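Local coordinates for oligopeptide ABC transporter OppAIV (Borrelia burgdorferi B31, PDB 4GL8), which probably binds oligopeptides outside the cytoplasmic membrane and hands them to an ABC transporter for import, at residues A[287-299]-A[440-453]. Numbering follows the deposited sequence.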
ATOM      1  N   SER A 287      -2.618   6.693   4.833  1.00 22.47           N
ATOM      2  CA  SER A 287      -3.423   5.658   4.240  1.00 22.76           C
ATOM      3  C   SER A 287      -4.866   6.144   4.241  1.00 22.58           C
ATOM      4  O   SER A 287      -5.256   6.867   5.144  1.00 24.12           O
ATOM      5  CB  SER A 287      -3.226   4.392   5.068  1.00 23.15           C
ATOM      6  OG  SER A 287      -3.557   3.271   4.323  1.00 24.32           O
ATOM      7  N   THR A 288      -5.629   5.809   3.202  1.00 21.77           N
ATOM      8  CA  THR A 288      -6.984   6.279   3.042  1.00 21.21           C
ATOM      9  C   THR A 288      -7.969   5.129   2.938  1.00 20.89           C
ATOM     10  O   THR A 288      -7.631   4.025   2.514  1.00 20.67           O
ATOM     11  CB  THR A 288      -7.174   7.166   1.773  1.00 21.51           C
ATOM     12  OG1 THR A 288      -6.903   6.431   0.575  1.00 19.82           O
ATOM     13  CG2 THR A 288      -6.285   8.432   1.822  1.00 22.88           C
ATOM     14  N   SER A 289      -9.215   5.438   3.286  1.00 21.19           N
ATOM     15  CA  SER A 289     -10.359   4.560   3.036  1.00 20.79           C
ATOM     16  C   SER A 289     -11.290   5.241   2.018  1.00 19.72           C
ATOM     17  O   SER A 289     -11.659   6.408   2.169  1.00 20.06           O
ATOM     18  CB  SER A 289     -11.098   4.256   4.342  1.00 21.77           C
ATOM     19  OG  SER A 289     -12.414   3.735   4.097  1.00 23.03           O
ATOM     20  N   PHE A 290     -11.588   4.533   0.938  1.00 18.63           N
ATOM     21  CA  PHE A 290     -12.584   4.975  -0.033  1.00 18.19           C
ATOM     22  C   PHE A 290     -13.285   3.757  -0.641  1.00 17.62           C
ATOM     23  O   PHE A 290     -12.783   2.668  -0.548  1.00 16.67           O
ATOM     24  CB  PHE A 290     -11.988   5.901  -1.102  1.00 18.27           C
ATOM     25  CG  PHE A 290     -10.893   5.284  -1.967  1.00 17.70           C
ATOM     26  CD1 PHE A 290     -11.209   4.544  -3.085  1.00 17.24           C
ATOM     27  CD2 PHE A 290      -9.557   5.514  -1.678  1.00 17.69           C
ATOM     28  CE1 PHE A 290     -10.211   4.003  -3.898  1.00 17.41           C
ATOM     29  CE2 PHE A 290      -8.544   4.998  -2.480  1.00 17.80           C
ATOM     30  CZ  PHE A 290      -8.875   4.218  -3.597  1.00 17.60           C
ATOM     31  N   TYR A 291     -14.473   3.951  -1.210  1.00 17.63           N
ATOM     32  CA  TYR A 291     -15.157   2.873  -1.934  1.00 17.84           C
ATOM     33  C   TYR A 291     -15.019   3.137  -3.424  1.00 17.86           C
ATOM     34  O   TYR A 291     -15.402   4.206  -3.890  1.00 18.88           O
ATOM     35  CB  TYR A 291     -16.642   2.807  -1.502  1.00 18.61           C
ATOM     36  CG  TYR A 291     -16.905   1.902  -0.309  1.00 18.73           C
ATOM     37  CD1 TYR A 291     -15.992   1.766   0.720  1.00 18.66           C
ATOM     38  CD2 TYR A 291     -18.084   1.167  -0.230  1.00 19.76           C
ATOM     39  CE1 TYR A 291     -16.237   0.895   1.786  1.00 19.11           C
ATOM     40  CE2 TYR A 291     -18.344   0.329   0.833  1.00 20.28           C
ATOM     41  CZ  TYR A 291     -17.415   0.185   1.838  1.00 19.75           C
ATOM     42  OH  TYR A 291     -17.717  -0.678   2.875  1.00 21.06           O
ATOM     43  N   SER A 292     -14.447   2.193  -4.163  1.00 17.82           N
ATOM     44  CA  SER A 292     -14.345   2.306  -5.611  1.00 17.83           C
ATOM     45  C   SER A 292     -15.648   1.926  -6.287  1.00 18.23           C
ATOM     46  O   SER A 292     -16.458   1.144  -5.734  1.00 18.08           O
ATOM     47  CB  SER A 292     -13.276   1.378  -6.149  1.00 17.97           C
ATOM     48  OG  SER A 292     -12.016   1.580  -5.561  1.00 17.95           O
ATOM     49  N   LEU A 293     -15.803   2.463  -7.499  1.00 18.30           N
ATOM     50  CA  LEU A 293     -17.028   2.372  -8.283  1.00 18.86           C
ATOM     51  C   LEU A 293     -16.629   1.976  -9.698  1.00 19.45           C
ATOM     52  O   LEU A 293     -15.798   2.628 -10.303  1.00 20.70           O
ATOM     53  CB  LEU A 293     -17.787   3.700  -8.287  1.00 18.70           C
ATOM     54  CG  LEU A 293     -18.096   4.268  -6.903  1.00 18.77           C
ATOM     55  CD1 LEU A 293     -18.561   5.703  -7.003  1.00 19.59           C
ATOM     56  CD2 LEU A 293     -19.109   3.456  -6.126  1.00 19.27           C
ATOM     57  N   ASN A 294     -17.195   0.891 -10.203  1.00 19.67           N
ATOM     58  CA  ASN A 294     -16.911   0.418 -11.533  1.00 19.94           C
ATOM     59  C   ASN A 294     -17.683   1.271 -12.533  1.00 21.35           C
ATOM     60  O   ASN A 294     -18.910   1.166 -12.638  1.00 20.71           O
ATOM     61  CB  ASN A 294     -17.251  -1.070 -11.665  1.00 19.82           C
ATOM     62  CG  ASN A 294     -16.693  -1.675 -12.962  1.00 20.38           C
ATOM     63  OD1 ASN A 294     -16.650  -1.019 -14.001  1.00 20.17           O
ATOM     64  ND2 ASN A 294     -16.288  -2.928 -12.904  1.00 20.66           N
ATOM     65  N   MET A 295     -16.953   2.116 -13.271  1.00 23.14           N
ATOM     66  CA  MET A 295     -17.566   3.048 -14.217  1.00 25.61           C
ATOM     67  C   MET A 295     -18.240   2.340 -15.373  1.00 26.80           C
ATOM     68  O   MET A 295     -18.998   2.969 -16.082  1.00 27.35           O
ATOM     69  CB  MET A 295     -16.538   3.986 -14.854  1.00 27.77           C
ATOM     70  CG  MET A 295     -15.666   4.753 -13.895  1.00 29.30           C
ATOM     71  SD  MET A 295     -16.649   5.893 -12.924  1.00 31.69           S
ATOM     72  CE  MET A 295     -15.344   6.830 -12.203  1.00 31.16           C
ATOM     73  N   LYS A 296     -17.922   1.066 -15.586  1.00 28.55           N
ATOM     74  CA  LYS A 296     -18.555   0.263 -16.624  1.00 30.52           C
ATOM     75  C   LYS A 296     -19.825  -0.420 -16.109  1.00 29.25           C
ATOM     76  O   LYS A 296     -20.445  -1.152 -16.859  1.00 30.60           O
ATOM     77  CB  LYS A 296     -17.615  -0.836 -17.172  1.00 33.40           C
ATOM     78  CG  LYS A 296     -16.144  -0.471 -17.384  1.00 36.47           C
ATOM     79  CD  LYS A 296     -15.940   0.616 -18.430  1.00 38.92           C
ATOM     80  CE  LYS A 296     -16.131   0.063 -19.831  1.00 42.34           C
ATOM     81  NZ  LYS A 296     -17.049   0.931 -20.630  1.00 43.53           N
ATOM     82  N   VAL A 297     -20.187  -0.247 -14.839  1.00 26.49           N
ATOM     83  CA  VAL A 297     -21.405  -0.878 -14.322  1.00 25.59           C
ATOM     84  C   VAL A 297     -22.461   0.173 -14.115  1.00 24.33           C
ATOM     85  O   VAL A 297     -22.247   1.109 -13.356  1.00 24.07           O
ATOM     86  CB  VAL A 297     -21.168  -1.646 -12.998  1.00 25.17           C
ATOM     87  CG1 VAL A 297     -22.487  -2.133 -12.426  1.00 25.45           C
ATOM     88  CG2 VAL A 297     -20.243  -2.821 -13.242  1.00 25.46           C
ATOM     89  N   LYS A 298     -23.598   0.030 -14.779  1.00 23.95           N
ATOM     90  CA  LYS A 298     -24.651   1.022 -14.649  1.00 23.46           C
ATOM     91  C   LYS A 298     -25.409   0.878 -13.339  1.00 23.09           C
ATOM     92  O   LYS A 298     -25.645  -0.242 -12.900  1.00 23.70           O
ATOM     93  CB  LYS A 298     -25.592   0.936 -15.841  1.00 24.36           C
ATOM     94  CG  LYS A 298     -24.875   1.297 -17.129  1.00 24.52           C
ATOM     95  CD  LYS A 298     -25.816   1.360 -18.300  1.00 25.37           C
ATOM     96  CE  LYS A 298     -25.124   1.895 -19.543  1.00 25.53           C
ATOM     97  NZ  LYS A 298     -24.952   3.374 -19.500  1.00 24.77           N
ATOM     98  N   PRO A 299     -25.829   2.006 -12.713  1.00 22.63           N
ATOM     99  CA  PRO A 299     -25.729   3.396 -13.129  1.00 22.14           C
ATOM    100  C   PRO A 299     -24.531   4.161 -12.513  1.00 21.06           C
ATOM    101  O   PRO A 299     -24.605   5.384 -12.334  1.00 20.48           O
ATOM    102  CB  PRO A 299     -27.037   3.975 -12.598  1.00 22.77           C
ATOM    103  CG  PRO A 299     -27.205   3.283 -11.276  1.00 22.74           C
ATOM    104  CD  PRO A 299     -26.639   1.894 -11.482  1.00 22.89           C
ATOM    105  N   ILE A 440      -3.167   6.741  -8.701  1.00 17.39           N
ATOM    106  CA  ILE A 440      -4.062   5.600  -8.907  1.00 17.03           C
ATOM    107  C   ILE A 440      -5.315   5.945  -9.679  1.00 16.81           C
ATOM    108  O   ILE A 440      -5.980   5.071 -10.219  1.00 16.46           O
ATOM    109  CB  ILE A 440      -4.397   4.857  -7.602  1.00 16.82           C
ATOM    110  CG1 ILE A 440      -5.203   5.754  -6.652  1.00 16.85           C
ATOM    111  CG2 ILE A 440      -3.085   4.393  -6.979  1.00 16.77           C
ATOM    112  CD1 ILE A 440      -5.754   5.055  -5.429  1.00 17.12           C
ATOM    113  N   PHE A 441      -5.605   7.229  -9.775  1.00 17.57           N
ATOM    114  CA  PHE A 441      -6.694   7.719 -10.623  1.00 18.47           C
ATOM    115  C   PHE A 441      -6.257   8.153 -12.041  1.00 19.39           C
ATOM    116  O   PHE A 441      -7.116   8.552 -12.838  1.00 20.10           O
ATOM    117  CB  PHE A 441      -7.445   8.841  -9.876  1.00 18.38           C
ATOM    118  CG  PHE A 441      -8.203   8.339  -8.661  1.00 17.79           C
ATOM    119  CD1 PHE A 441      -9.477   7.840  -8.784  1.00 17.71           C
ATOM    120  CD2 PHE A 441      -7.626   8.350  -7.421  1.00 17.50           C
ATOM    121  CE1 PHE A 441     -10.169   7.384  -7.687  1.00 17.41           C
ATOM    122  CE2 PHE A 441      -8.301   7.882  -6.320  1.00 17.43           C
ATOM    123  CZ  PHE A 441      -9.572   7.374  -6.463  1.00 17.56           C
ATOM    124  N   GLN A 442      -4.962   8.056 -12.378  1.00 20.21           N
ATOM    125  CA  GLN A 442      -4.555   8.235 -13.775  1.00 22.47           C
ATOM    126  C   GLN A 442      -5.123   7.087 -14.579  1.00 21.82           C
ATOM    127  O   GLN A 442      -5.123   5.960 -14.114  1.00 21.20           O
ATOM    128  CB  GLN A 442      -3.044   8.181 -13.990  1.00 24.73           C
ATOM    129  CG  GLN A 442      -2.239   9.295 -13.396  1.00 28.44           C
ATOM    130  CD  GLN A 442      -0.720   9.066 -13.503  1.00 31.20           C
ATOM    131  OE1 GLN A 442       0.021   9.239 -12.532  1.00 36.99           O
ATOM    132  NE2 GLN A 442      -0.267   8.649 -14.667  1.00 32.57           N
ATOM    133  N   THR A 443      -5.552   7.364 -15.800  1.00 22.84           N
ATOM    134  CA  THR A 443      -6.258   6.387 -16.644  1.00 23.34           C
ATOM    135  C   THR A 443      -5.626   5.011 -16.605  1.00 23.60           C
ATOM    136  O   THR A 443      -6.306   4.013 -16.443  1.00 24.24           O
ATOM    137  CB  THR A 443      -6.326   6.892 -18.116  1.00 23.59           C
ATOM    138  OG1 THR A 443      -7.120   8.090 -18.152  1.00 23.13           O
ATOM    139  CG2 THR A 443      -6.947   5.818 -19.068  1.00 23.22           C
ATOM    140  N   GLU A 444      -4.312   4.962 -16.738  1.00 24.97           N
ATOM    141  CA  GLU A 444      -3.612   3.680 -16.888  1.00 26.43           C
ATOM    142  C   GLU A 444      -3.488   2.882 -15.601  1.00 23.75           C
ATOM    143  O   GLU A 444      -3.107   1.727 -15.669  1.00 22.14           O
ATOM    144  CB  GLU A 444      -2.217   3.876 -17.522  1.00 29.70           C
ATOM    145  CG  GLU A 444      -1.341   4.940 -16.849  1.00 34.53           C
ATOM    146  CD  GLU A 444      -1.727   6.386 -17.205  1.00 39.25           C
ATOM    147  OE1 GLU A 444      -2.598   6.599 -18.083  1.00 46.44           O
ATOM    148  OE2 GLU A 444      -1.161   7.329 -16.608  1.00 43.34           O
ATOM    149  N   ASN A 445      -3.796   3.484 -14.442  1.00 21.82           N
ATOM    150  CA  ASN A 445      -3.575   2.803 -13.141  1.00 20.84           C
ATOM    151  C   ASN A 445      -4.840   2.442 -12.357  1.00 20.22           C
ATOM    152  O   ASN A 445      -4.767   2.085 -11.176  1.00 18.75           O
ATOM    153  CB  ASN A 445      -2.677   3.650 -12.214  1.00 20.22           C
ATOM    154  CG  ASN A 445      -1.316   3.999 -12.824  1.00 19.80           C
ATOM    155  OD1 ASN A 445      -0.613   3.158 -13.353  1.00 20.32           O
ATOM    156  ND2 ASN A 445      -0.926   5.245 -12.684  1.00 19.86           N
ATOM    157  N   THR A 446      -5.999   2.528 -13.001  1.00 20.47           N
ATOM    158  CA  THR A 446      -7.276   2.469 -12.274  1.00 20.19           C
ATOM    159  C   THR A 446      -7.616   1.058 -11.787  1.00 20.44           C
ATOM    160  O   THR A 446      -8.626   0.850 -11.109  1.00 20.01           O
ATOM    161  CB  THR A 446      -8.406   3.028 -13.164  1.00 21.05           C
ATOM    162  OG1 THR A 446      -8.439   2.326 -14.413  1.00 20.57           O
ATOM    163  CG2 THR A 446      -8.142   4.501 -13.460  1.00 20.84           C
ATOM    164  N   SER A 447      -6.781   0.087 -12.156  1.00 20.31           N
ATOM    165  CA  SER A 447      -6.698  -1.173 -11.407  1.00 21.08           C
ATOM    166  C   SER A 447      -6.687  -0.956  -9.890  1.00 20.33           C
ATOM    167  O   SER A 447      -7.254  -1.759  -9.141  1.00 20.79           O
ATOM    168  CB  SER A 447      -5.447  -1.962 -11.784  1.00 20.48           C
ATOM    169  OG  SER A 447      -5.747  -2.753 -12.883  1.00 21.30           O
ATOM    170  N   PHE A 448      -6.024   0.108  -9.454  1.00 20.11           N
ATOM    171  CA  PHE A 448      -5.883   0.410  -8.024  1.00 20.33           C
ATOM    172  C   PHE A 448      -6.874   1.433  -7.474  1.00 19.77           C
ATOM    173  O   PHE A 448      -6.834   1.762  -6.270  1.00 19.33           O
ATOM    174  CB  PHE A 448      -4.428   0.833  -7.724  1.00 21.28           C
ATOM    175  CG  PHE A 448      -3.423  -0.212  -8.113  1.00 23.01           C
ATOM    176  CD1 PHE A 448      -3.449  -1.469  -7.519  1.00 24.47           C
ATOM    177  CD2 PHE A 448      -2.490   0.024  -9.112  1.00 26.15           C
ATOM    178  CE1 PHE A 448      -2.541  -2.472  -7.892  1.00 26.83           C
ATOM    179  CE2 PHE A 448      -1.584  -0.971  -9.501  1.00 27.20           C
ATOM    180  CZ  PHE A 448      -1.619  -2.232  -8.898  1.00 27.39           C
ATOM    181  N   SER A 449      -7.783   1.916  -8.312  1.00 18.86           N
ATOM    182  CA  SER A 449      -8.821   2.825  -7.836  1.00 19.12           C
ATOM    183  C   SER A 449     -10.180   2.370  -8.370  1.00 19.25           C
ATOM    184  O   SER A 449     -10.659   1.331  -7.974  1.00 19.41           O
ATOM    185  CB  SER A 449      -8.501   4.283  -8.211  1.00 18.68           C
ATOM    186  OG  SER A 449      -8.410   4.447  -9.616  1.00 18.45           O
ATOM    187  N   SER A 450     -10.772   3.131  -9.292  1.00 19.82           N
ATOM    188  CA  SER A 450     -12.114   2.866  -9.782  1.00 19.80           C
ATOM    189  C   SER A 450     -12.042   2.453 -11.226  1.00 20.40           C
ATOM    190  O   SER A 450     -11.613   3.225 -12.092  1.00 20.36           O
ATOM    191  CB  SER A 450     -12.991   4.101  -9.644  1.00 19.94           C
ATOM    192  OG  SER A 450     -13.452   4.242  -8.317  1.00 19.81           O
ATOM    193  N   TYR A 451     -12.480   1.235 -11.492  1.00 21.09           N
ATOM    194  CA  TYR A 451     -12.238   0.613 -12.771  1.00 22.58           C
ATOM    195  C   TYR A 451     -12.874   1.443 -13.861  1.00 22.29           C
ATOM    196  O   TYR A 451     -14.045   1.794 -13.768  1.00 21.99           O
ATOM    197  CB  TYR A 451     -12.813  -0.788 -12.779  1.00 24.77           C
ATOM    198  CG  TYR A 451     -12.315  -1.612 -13.913  1.00 27.37           C
ATOM    199  CD1 TYR A 451     -11.060  -2.217 -13.850  1.00 29.13           C
ATOM    200  CD2 TYR A 451     -13.072  -1.779 -15.052  1.00 31.00           C
ATOM    201  CE1 TYR A 451     -10.585  -2.984 -14.895  1.00 31.32           C
ATOM    202  CE2 TYR A 451     -12.613  -2.552 -16.103  1.00 34.09           C
ATOM    203  CZ  TYR A 451     -11.361  -3.146 -16.008  1.00 33.70           C
ATOM    204  OH  TYR A 451     -10.888  -3.895 -17.042  1.00 40.45           O
ATOM    205  N   GLY A 452     -12.062   1.812 -14.837  1.00 22.52           N
ATOM    206  CA  GLY A 452     -12.535   2.496 -16.062  1.00 23.34           C
ATOM    207  C   GLY A 452     -12.618   4.013 -15.969  1.00 23.01           C
ATOM    208  O   GLY A 452     -13.146   4.662 -16.880  1.00 23.31           O
ATOM    209  N   TYR A 453     -12.121   4.598 -14.876  1.00 22.15           N
ATOM    210  CA  TYR A 453     -12.129   6.043 -14.778  1.00 21.87           C
ATOM    211  C   TYR A 453     -11.053   6.576 -15.712  1.00 21.82           C
ATOM    212  O   TYR A 453      -9.944   6.030 -15.791  1.00 21.72           O
ATOM    213  CB  TYR A 453     -11.906   6.525 -13.350  1.00 21.93           C
ATOM    214  CG  TYR A 453     -11.831   8.040 -13.245  1.00 22.07           C
ATOM    215  CD1 TYR A 453     -12.934   8.838 -13.493  1.00 22.44           C
ATOM    216  CD2 TYR A 453     -10.649   8.663 -12.902  1.00 21.77           C
ATOM    217  CE1 TYR A 453     -12.851  10.219 -13.407  1.00 22.38           C
ATOM    218  CE2 TYR A 453     -10.561  10.045 -12.792  1.00 22.10           C
ATOM    219  CZ  TYR A 453     -11.662  10.818 -13.050  1.00 21.94           C
ATOM    220  OH  TYR A 453     -11.543  12.199 -12.963  1.00 21.13           O
TER
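Three hydrogen bonds join Ser-292, Leu-293 and Met-295 to successive residues of 440-453. Ser-292 OG donates to Ser-449 O over 2.8 Å, arriving from above the carbonyl plane. Leu-293 N reaches Ser-450 OG at 3.1 Å in a nearly straight bond (N-H...O 167°), and Met-295 N meets Tyr-451 O at 3.0 Å.

Side-chain packing continues at both ends. Ile-440 CD1 lies 3.7 Å from Phe-290 CZ, while Phe-441 CZ comes 4.3 Å from Phe-290 CE1, over the rim of that ring, with the planes 48° apart. Met-295 bends at chi2 (-65°), which brings CE to 3.4 Å from Tyr-453 CD1. The Tyr-451 ring turns its edge to Asn-294, with CD2 3.8 Å from Asn-294 OD1.

Asn-294 OD1 also accepts from Lys-296 N at 2.9 Å, forming an Asx turn within the type I turn 294-297, and its ND2 is held by Tyr-420 O. Farther out, Ser-425 OG grips Ser-292 OG, and Ser-450 OG is also hydrogen-bonded to Pro-491 O, its strongest polar partner, so two bonds fix the hydroxyl that Leu-293 N meets.

Strand 287-293 pairs antiparallel with 422-428 and 492-504; the loop between helices 435-438 and 456-466 packs against this strand and its exit turn in the family 5 solute-binding fold.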